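Local atomic coordinates of nucleoporin nup120 (Schizosaccharomyces pombe, PDB entry 4GQ2), a protein that serves as a structural component of the nuclear pore complex, whose nucleoporins can also act as docking partners for transiently associated transport factors. Residues E435-A440 and E504-L509; V439-F444 and L472-S477; I242-Y247 and S296-Y301. All coordinates share one frame; numbering follows the deposited sequence.

Contact 1 (E435-A440 and E504-L509)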
loop_
_atom_site.group_PDB
_atom_site.type_symbol
_atom_site.label_atom_id
_atom_site.label_comp_id
_atom_site.label_asym_id
_atom_site.label_seq_id
_atom_site.Cartn_x
_atom_site.Cartn_y
_atom_site.Cartn_z
ATOM N N GLU A 435 5.720 15.107 5.600
ATOM C CA GLU A 435 6.093 16.521 5.524
ATOM C C GLU A 435 7.099 16.806 4.419
ATOM O O GLU A 435 6.945 17.783 3.687
ATOM C CB GLU A 435 6.584 17.060 6.867
ATOM C CG GLU A 435 5.468 17.305 7.869
ATOM C CD GLU A 435 5.058 16.042 8.607
ATOM O OE1 GLU A 435 5.787 15.028 8.519
ATOM O OE2 GLU A 435 4.013 16.064 9.286
ATOM N N SER A 436 8.100 15.937 4.282
ATOM C CA SER A 436 9.114 16.085 3.238
ATOM C C SER A 436 8.508 16.084 1.838
ATOM O O SER A 436 8.978 16.807 0.961
ATOM C CB SER A 436 10.186 15.009 3.358
ATOM O OG SER A 436 9.646 13.738 3.078
ATOM N N ILE A 437 7.450 15.297 1.642
ATOM C CA ILE A 437 6.721 15.295 0.368
ATOM C C ILE A 437 5.965 16.615 0.181
ATOM O O ILE A 437 6.036 17.231 -0.893
ATOM C CB ILE A 437 5.783 14.069 0.218
ATOM C CG1 ILE A 437 6.593 12.759 0.224
ATOM C CG2 ILE A 437 4.948 14.166 -1.052
ATOM C CD1 ILE A 437 5.760 11.488 0.192
ATOM N N GLN A 438 5.276 17.059 1.235
ATOM C CA GLN A 438 4.521 18.314 1.193
ATOM C C GLN A 438 5.411 19.517 0.916
ATOM O O GLN A 438 5.084 20.355 0.079
ATOM C CB GLN A 438 3.763 18.543 2.499
ATOM C CG GLN A 438 2.667 17.538 2.770
ATOM C CD GLN A 438 2.108 17.651 4.172
ATOM O OE1 GLN A 438 2.729 18.236 5.061
ATOM N NE2 GLN A 438 0.923 17.094 4.377
ATOM N N VAL A 439 6.533 19.602 1.622
ATOM C CA VAL A 439 7.478 20.700 1.414
ATOM C C VAL A 439 8.132 20.612 0.040
ATOM O O VAL A 439 8.247 21.622 -0.648
ATOM C CB VAL A 439 8.532 20.780 2.539
ATOM C CG1 VAL A 439 9.620 21.786 2.194
ATOM C CG2 VAL A 439 7.855 21.164 3.846
ATOM N N ALA A 440 8.535 19.408 -0.367
ATOM C CA ALA A 440 9.049 19.196 -1.719
ATOM C C ALA A 440 8.030 19.627 -2.778
ATOM O O ALA A 440 8.390 20.238 -3.783
ATOM C CB ALA A 440 9.435 17.746 -1.917
ATOM N N GLU A 504 12.238 11.814 -10.961
ATOM C CA GLU A 504 13.515 11.618 -10.290
ATOM C C GLU A 504 13.951 12.808 -9.435
ATOM O O GLU A 504 14.357 12.622 -8.278
ATOM C CB GLU A 504 14.618 11.268 -11.281
ATOM C CG GLU A 504 15.955 10.991 -10.603
ATOM C CD GLU A 504 16.892 10.189 -11.474
ATOM O OE1 GLU A 504 17.145 10.613 -12.623
ATOM O OE2 GLU A 504 17.377 9.137 -11.002
ATOM N N ARG A 505 13.861 14.014 -9.991
ATOM C CA ARG A 505 14.243 15.220 -9.251
ATOM C C ARG A 505 13.404 15.360 -7.995
ATOM O O ARG A 505 13.923 15.659 -6.918
ATOM C CB ARG A 505 14.074 16.480 -10.103
ATOM C CG ARG A 505 15.192 16.715 -11.097
ATOM C CD ARG A 505 14.925 17.936 -11.972
ATOM N NE ARG A 505 15.632 17.788 -13.240
ATOM C CZ ARG A 505 15.052 17.540 -14.412
ATOM N NH1 ARG A 505 13.725 17.452 -14.513
ATOM N NH2 ARG A 505 15.807 17.402 -15.496
ATOM N N PHE A 506 12.101 15.145 -8.145
ATOM C CA PHE A 506 11.189 15.249 -7.026
ATOM C C PHE A 506 11.551 14.242 -5.930
ATOM O O PHE A 506 11.599 14.598 -4.747
ATOM C CB PHE A 506 9.743 15.068 -7.480
ATOM C CG PHE A 506 8.754 15.355 -6.406
ATOM C CD1 PHE A 506 8.430 16.666 -6.079
ATOM C CD2 PHE A 506 8.173 14.318 -5.683
ATOM C CE1 PHE A 506 7.524 16.939 -5.065
ATOM C CE2 PHE A 506 7.268 14.583 -4.664
ATOM C CZ PHE A 506 6.941 15.896 -4.354
ATOM N N ALA A 507 11.833 13.004 -6.335
ATOM C CA ALA A 507 12.226 11.948 -5.405
ATOM C C ALA A 507 13.517 12.296 -4.682
ATOM O O ALA A 507 13.642 12.049 -3.475
ATOM C CB ALA A 507 12.353 10.613 -6.127
ATOM N N LYS A 508 14.467 12.878 -5.412
ATOM C CA LYS A 508 15.734 13.328 -4.814
ATOM C C LYS A 508 15.526 14.435 -3.787
ATOM O O LYS A 508 16.140 14.419 -2.726
ATOM C CB LYS A 508 16.735 13.782 -5.883
ATOM C CG LYS A 508 17.543 12.650 -6.496
ATOM C CD LYS A 508 18.811 13.185 -7.150
ATOM C CE LYS A 508 19.686 12.072 -7.711
ATOM N NZ LYS A 508 19.201 11.568 -9.028
ATOM N N LEU A 509 14.648 15.385 -4.096
ATOM C CA LEU A 509 14.343 16.462 -3.157
ATOM C C LEU A 509 13.692 15.920 -1.886
ATOM O O LEU A 509 14.069 16.304 -0.776
ATOM C CB LEU A 509 13.459 17.524 -3.811
ATOM C CG LEU A 509 13.109 18.740 -2.947
ATOM C CD1 LEU A 509 14.347 19.326 -2.265
ATOM C CD2 LEU A 509 12.350 19.793 -3.762
#
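Ala440, Phe506 and Leu509 join helix 434-443 to helix 492-515. Both belong to a group of helices inserted between strands 390-395 and 520-525 of the propeller region. The axes of the two short segments approach to 9.8 Å, and their directions differ by 128°. The small side chain of Ala440 points at the other helix. Its CB meets both the ring of Phe506 and the branch point of Leu509, at 3.8 Å from CE1 of Phe506 and 3.9 Å from CG of Leu509. Leu509 also lays CD2 against the helix backbone, 3.9 Å from CA of Ala440. Phe506 begins pointing past the partner helix. Its CG lies opposite the main-chain nitrogen (chi1 -172°), and this carries the ring end across to the partner. There CE1 comes within 3.6 Å of the carbonyl carbon C of Ala440, and CZ is 3.8 Å from O of Ile437. CZ also has CG2 of Ile437 at 4.2 Å, a looser touch. The ring meets Phe444 edge-to-face, and Val471 and Ile475 of helix 464-478 pack on it too. Phe506 is thus a buried wedge among three helices. With an alanine here, CE1 and CZ would be gone, and the Ala440 and Ile437 backbone would probably face a gap, with Phe444 losing its ring partner. No hydrogen bond crosses between the segments. The contact rests instead on packing, with one ring lying against methyl groups and against backbone carbonyls.

Contact 2 (V439-F444 and L472-S477)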
loop_
_atom_site.group_PDB
_atom_site.type_symbol
_atom_site.label_atom_id
_atom_site.label_comp_id
_atom_site.label_asym_id
_atom_site.label_seq_id
_atom_site.Cartn_x
_atom_site.Cartn_y
_atom_site.Cartn_z
ATOM N N VAL A 439 6.533 19.602 1.622
ATOM C CA VAL A 439 7.478 20.700 1.414
ATOM C C VAL A 439 8.132 20.612 0.040
ATOM O O VAL A 439 8.247 21.622 -0.648
ATOM C CB VAL A 439 8.532 20.780 2.539
ATOM C CG1 VAL A 439 9.620 21.786 2.194
ATOM C CG2 VAL A 439 7.855 21.164 3.846
ATOM N N ALA A 440 8.535 19.408 -0.367
ATOM C CA ALA A 440 9.049 19.196 -1.719
ATOM C C ALA A 440 8.030 19.627 -2.778
ATOM O O ALA A 440 8.390 20.238 -3.783
ATOM C CB ALA A 440 9.435 17.746 -1.917
ATOM N N LEU A 441 6.760 19.310 -2.538
ATOM C CA LEU A 441 5.678 19.694 -3.439
ATOM C C LEU A 441 5.564 21.215 -3.622
ATOM O O LEU A 441 5.281 21.680 -4.726
ATOM C CB LEU A 441 4.344 19.104 -2.964
ATOM C CG LEU A 441 3.167 19.195 -3.936
ATOM C CD1 LEU A 441 3.518 18.550 -5.271
ATOM C CD2 LEU A 441 1.931 18.549 -3.329
ATOM N N LEU A 442 5.772 21.967 -2.538
ATOM C CA LEU A 442 5.820 23.434 -2.568
ATOM C C LEU A 442 6.827 23.954 -3.593
ATOM O O LEU A 442 6.498 24.772 -4.452
ATOM C CB LEU A 442 6.201 23.970 -1.188
ATOM C CG LEU A 442 5.220 24.717 -0.280
ATOM C CD1 LEU A 442 4.014 23.884 0.116
ATOM C CD2 LEU A 442 5.971 25.179 0.960
ATOM N N SER A 443 8.054 23.454 -3.490
ATOM C CA SER A 443 9.156 23.822 -4.370
ATOM C C SER A 443 8.837 23.594 -5.850
ATOM O O SER A 443 9.322 24.326 -6.715
ATOM C CB SER A 443 10.416 23.048 -3.956
ATOM O OG SER A 443 11.451 23.169 -4.916
ATOM N N PHE A 444 8.016 22.585 -6.133
ATOM C CA PHE A 444 7.623 22.258 -7.508
ATOM C C PHE A 444 6.396 23.065 -7.938
ATOM O O PHE A 444 5.664 22.675 -8.853
ATOM C CB PHE A 444 7.411 20.739 -7.670
ATOM C CG PHE A 444 8.678 19.974 -7.976
ATOM C CD1 PHE A 444 9.813 20.108 -7.164
ATOM C CD2 PHE A 444 8.745 19.116 -9.072
ATOM C CE1 PHE A 444 10.982 19.412 -7.448
ATOM C CE2 PHE A 444 9.912 18.412 -9.355
ATOM C CZ PHE A 444 11.032 18.563 -8.545
ATOM N N LEU A 472 1.335 13.838 -8.362
ATOM C CA LEU A 472 1.259 13.388 -9.744
ATOM C C LEU A 472 0.817 14.521 -10.663
ATOM O O LEU A 472 1.409 14.742 -11.726
ATOM C CB LEU A 472 0.319 12.181 -9.900
ATOM C CG LEU A 472 0.217 11.591 -11.324
ATOM C CD1 LEU A 472 -0.104 10.104 -11.307
ATOM C CD2 LEU A 472 -0.793 12.334 -12.190
ATOM N N SER A 473 -0.238 15.218 -10.251
ATOM C CA SER A 473 -0.797 16.309 -11.038
ATOM C C SER A 473 0.238 17.386 -11.326
ATOM O O SER A 473 0.350 17.848 -12.450
ATOM C CB SER A 473 -2.010 16.921 -10.333
ATOM O OG SER A 473 -2.459 18.065 -11.027
ATOM N N SER A 474 0.994 17.781 -10.308
ATOM C CA SER A 474 1.938 18.877 -10.461
ATOM C C SER A 474 3.153 18.501 -11.324
ATOM O O SER A 474 3.697 19.352 -12.023
ATOM C CB SER A 474 2.374 19.413 -9.099
ATOM O OG SER A 474 3.267 18.520 -8.468
ATOM N N ILE A 475 3.577 17.238 -11.270
ATOM C CA ILE A 475 4.642 16.747 -12.149
ATOM C C ILE A 475 4.171 16.600 -13.599
ATOM O O ILE A 475 4.865 17.026 -14.525
ATOM C CB ILE A 475 5.249 15.432 -11.628
ATOM C CG1 ILE A 475 6.327 15.756 -10.604
ATOM C CG2 ILE A 475 5.871 14.619 -12.759
ATOM C CD1 ILE A 475 6.462 14.712 -9.526
ATOM N N VAL A 476 2.985 16.016 -13.786
ATOM C CA VAL A 476 2.409 15.827 -15.124
ATOM C C VAL A 476 2.146 17.174 -15.813
ATOM O O VAL A 476 2.274 17.286 -17.025
ATOM C CB VAL A 476 1.151 14.913 -15.079
ATOM C CG1 VAL A 476 0.418 14.871 -16.416
ATOM C CG2 VAL A 476 1.563 13.502 -14.694
ATOM N N SER A 477 1.819 18.199 -15.029
ATOM C CA SER A 477 1.509 19.529 -15.565
ATOM C C SER A 477 2.741 20.306 -16.045
ATOM O O SER A 477 2.617 21.193 -16.874
ATOM C CB SER A 477 0.757 20.357 -14.524
ATOM O OG SER A 477 1.623 20.715 -13.466
#
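Leu441 carries CG on the far side from its own nitrogen (chi1 -169°), which takes CD1 across to Ser474 of helix 464-478. The CB of Ser474 points back the other way, toward helix 434-443. Its OG sits between the serine nitrogen and carbonyl carbon (chi1 74°), a setting that turns it back toward O of Val471. CD1 of Leu441 then lies 3.2 Å from OG of Ser474, a tight approach of a methyl to an oxygen. Ser474 CB is further off, at 4.1 Å from the same CD1. The hydroxyl's polar partner is O of Val471, one turn back in its own helix, to which it is hydrogen-bonded. The leucine methyl only packs on it. The carbonyl of Ser474 accepts from OG of Ser477 over 2.9 Å to O of Ser474, with the donor above the carbonyl plane. Phe444 is the first residue to leave helical geometry after helix 434-443, and the backbone bonds of that last turn are weak. Its CB is directed toward helix 464-478, and CD2 of Phe444 is 4.4 Å from CG1 of Ile475, a loose apolar touch. Leu472, Ser473, Val476 and Ser477 lie within reach of the chain of another protein. Helix 464-478 is therefore packed from two directions. The arrangement is plain helix-to-helix packing at a helix C-terminus, within the helices that interrupt the propeller strands.

Contact 3 (I242-Y247 and S296-Y301)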
loop_
_atom_site.group_PDB
_atom_site.type_symbol
_atom_site.label_atom_id
_atom_site.label_comp_id
_atom_site.label_asym_id
_atom_site.label_seq_id
_atom_site.Cartn_x
_atom_site.Cartn_y
_atom_site.Cartn_z
ATOM N N ILE A 242 21.165 12.547 37.146
ATOM C CA ILE A 242 20.045 11.603 37.094
ATOM C C ILE A 242 19.413 11.371 38.469
ATOM O O ILE A 242 20.100 11.332 39.490
ATOM C CB ILE A 242 20.438 10.238 36.471
ATOM C CG1 ILE A 242 21.726 9.694 37.100
ATOM C CG2 ILE A 242 20.577 10.355 34.957
ATOM C CD1 ILE A 242 21.939 8.207 36.895
ATOM N N PHE A 243 18.095 11.221 38.470
ATOM C CA PHE A 243 17.324 10.972 39.674
ATOM C C PHE A 243 17.063 9.477 39.829
ATOM O O PHE A 243 16.710 8.805 38.864
ATOM C CB PHE A 243 16.003 11.748 39.604
ATOM C CG PHE A 243 14.976 11.311 40.615
ATOM C CD1 PHE A 243 15.191 11.496 41.980
ATOM C CD2 PHE A 243 13.780 10.728 40.198
ATOM C CE1 PHE A 243 14.232 11.107 42.908
ATOM C CE2 PHE A 243 12.821 10.332 41.122
ATOM C CZ PHE A 243 13.045 10.523 42.478
ATOM N N LEU A 244 17.245 8.969 41.048
ATOM C CA LEU A 244 17.028 7.554 41.348
ATOM C C LEU A 244 15.967 7.384 42.430
ATOM O O LEU A 244 15.651 8.326 43.149
ATOM C CB LEU A 244 18.329 6.887 41.802
ATOM C CG LEU A 244 19.639 7.141 41.048
ATOM C CD1 LEU A 244 20.783 6.444 41.765
ATOM C CD2 LEU A 244 19.569 6.687 39.597
ATOM N N SER A 245 15.413 6.176 42.524
ATOM C CA SER A 245 14.479 5.791 43.591
ATOM C C SER A 245 14.427 4.252 43.706
ATOM O O SER A 245 14.777 3.563 42.753
ATOM C CB SER A 245 13.089 6.421 43.385
ATOM O OG SER A 245 12.899 6.867 42.052
ATOM N N THR A 246 14.005 3.695 44.844
ATOM C CA THR A 246 13.447 4.438 45.976
ATOM C C THR A 246 14.529 4.915 46.952
ATOM O O THR A 246 14.348 4.887 48.175
ATOM C CB THR A 246 12.340 3.632 46.711
ATOM O OG1 THR A 246 11.725 2.705 45.807
ATOM C CG2 THR A 246 11.265 4.565 47.283
ATOM N N TYR A 247 15.663 5.334 46.393
ATOM C CA TYR A 247 16.597 6.188 47.107
ATOM C C TYR A 247 16.228 7.605 46.717
ATOM O O TYR A 247 16.294 7.953 45.539
ATOM C CB TYR A 247 18.046 5.916 46.693
ATOM C CG TYR A 247 18.417 4.466 46.497
ATOM C CD1 TYR A 247 18.030 3.486 47.413
ATOM C CD2 TYR A 247 19.189 4.078 45.409
ATOM C CE1 TYR A 247 18.381 2.159 47.233
ATOM C CE2 TYR A 247 19.552 2.755 45.225
ATOM C CZ TYR A 247 19.143 1.800 46.136
ATOM O OH TYR A 247 19.504 0.485 45.950
ATOM N N SER A 296 19.933 1.271 41.000
ATOM C CA SER A 296 20.979 0.834 41.914
ATOM C C SER A 296 22.327 0.766 41.200
ATOM O O SER A 296 23.380 0.812 41.840
ATOM C CB SER A 296 20.612 -0.535 42.506
ATOM O OG SER A 296 21.496 -0.921 43.542
ATOM N N PHE A 297 22.286 0.654 39.874
ATOM C CA PHE A 297 23.499 0.652 39.062
ATOM C C PHE A 297 23.576 1.901 38.199
ATOM O O PHE A 297 22.554 2.469 37.817
ATOM C CB PHE A 297 23.576 -0.593 38.186
ATOM C CG PHE A 297 23.613 -1.874 38.959
ATOM C CD1 PHE A 297 24.823 -2.422 39.361
ATOM C CD2 PHE A 297 22.435 -2.544 39.275
ATOM C CE1 PHE A 297 24.859 -3.613 40.070
ATOM C CE2 PHE A 297 22.464 -3.734 39.985
ATOM C CZ PHE A 297 23.679 -4.268 40.382
ATOM N N ILE A 298 24.802 2.317 37.902
ATOM C CA ILE A 298 25.065 3.549 37.184
ATOM C C ILE A 298 26.131 3.292 36.137
ATOM O O ILE A 298 27.198 2.775 36.451
ATOM C CB ILE A 298 25.558 4.660 38.143
ATOM C CG1 ILE A 298 24.406 5.163 39.012
ATOM C CG2 ILE A 298 26.164 5.829 37.376
ATOM C CD1 ILE A 298 24.843 5.677 40.364
ATOM N N ALA A 299 25.828 3.652 34.894
ATOM C CA ALA A 299 26.816 3.629 33.833
ATOM C C ALA A 299 27.376 5.032 33.640
ATOM O O ALA A 299 26.643 6.021 33.715
ATOM C CB ALA A 299 26.212 3.098 32.546
ATOM N N LEU A 300 28.681 5.103 33.400
ATOM C CA LEU A 300 29.387 6.372 33.293
ATOM C C LEU A 300 30.365 6.326 32.127
ATOM O O LEU A 300 31.051 5.320 31.922
ATOM C CB LEU A 300 30.097 6.700 34.616
ATOM C CG LEU A 300 31.289 7.668 34.674
ATOM C CD1 LEU A 300 30.915 9.087 34.267
ATOM C CD2 LEU A 300 31.900 7.656 36.067
ATOM N N TYR A 301 30.415 7.423 31.374
ATOM C CA TYR A 301 31.203 7.514 30.148
ATOM C C TYR A 301 32.464 8.351 30.312
ATOM O O TYR A 301 32.427 9.429 30.913
ATOM C CB TYR A 301 30.355 8.109 29.022
ATOM C CG TYR A 301 31.077 8.253 27.702
ATOM C CD1 TYR A 301 31.593 7.138 27.045
ATOM C CD2 TYR A 301 31.224 9.504 27.092
ATOM C CE1 TYR A 301 32.245 7.260 25.827
ATOM C CE2 TYR A 301 31.869 9.634 25.864
ATOM C CZ TYR A 301 32.376 8.507 25.242
ATOM O OH TYR A 301 33.016 8.610 24.035
#
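Ile242, Leu244 and Ile298 form the apolar part where two four-stranded antiparallel sheets face each other. Strand 238-244 lies at the border of its sheet, and strand 297-302 belongs to the next one along the chain. All three side chains point across the gap. CD1 of Leu244 approaches CD1 of Ile298 from the side of the isoleucine's terminal bond, at 4.4 Å. CD1 of Ile242 is 4.5 Å from CG1 of Ile298, further back along that side chain. Leu244 and Ile298 are buried, and Leu244 also rests on Leu315 and Ser290. This is the enclosed part of the contact, though its spacing is easy. Ile242 is partly exposed. The solvent side is the loop beyond the strand. It has a cis peptide before Thr246, which is exposed. Tyr247 follows, partly exposed, with CG swung opposite its carbonyl carbon (chi1 -41°). The ring reaches Ser296, itself buried, with its edge, CE2 of Tyr247 being 4.1 Å from CA of Ser296. OH of Tyr247 lies 3.4 Å from OG of Ser296, a weak hydrogen bond in which either hydroxyl could donate. The loop is also held by a hydrogen bond from ND2 of Asn295 to Ser245 O. Backbone bonds stay within each sheet: Ile242 pairs with Val251, and Ile298 with Tyr313. No backbone hydrogen bond joins the segments, and the CA atoms of Leu244 and Ser296 are 7.8 Å apart. Phe297 faces away and meets Phe362 of a further sheet. Such face-to-face packing of successive antiparallel sheets is the hallmark of neighbouring blades in a beta-propeller.

Contacts 1 and 2 share helix 434-443 and lie side by side, their centres about 8 Å apart. Ala440 belongs to both ranges, and Phe506 of contact 1 touches Leu441, Phe444 and Ile475 of contact 2. Together they hold this helix against two helices that follow each other in the chain. Contact 3 stands apart in the propeller blades. Its centre is about 44 Å from that of contact 1 and about 52 Å from that of contact 2. All three are buried contacts, but contact 3 has an exposed loop beside it. Contact 1 sets a ring against methyls and backbone carbonyls, contact 2 brings in a serine hydroxyl, and contact 3 adds a weak hydrogen bond between two hydroxyls.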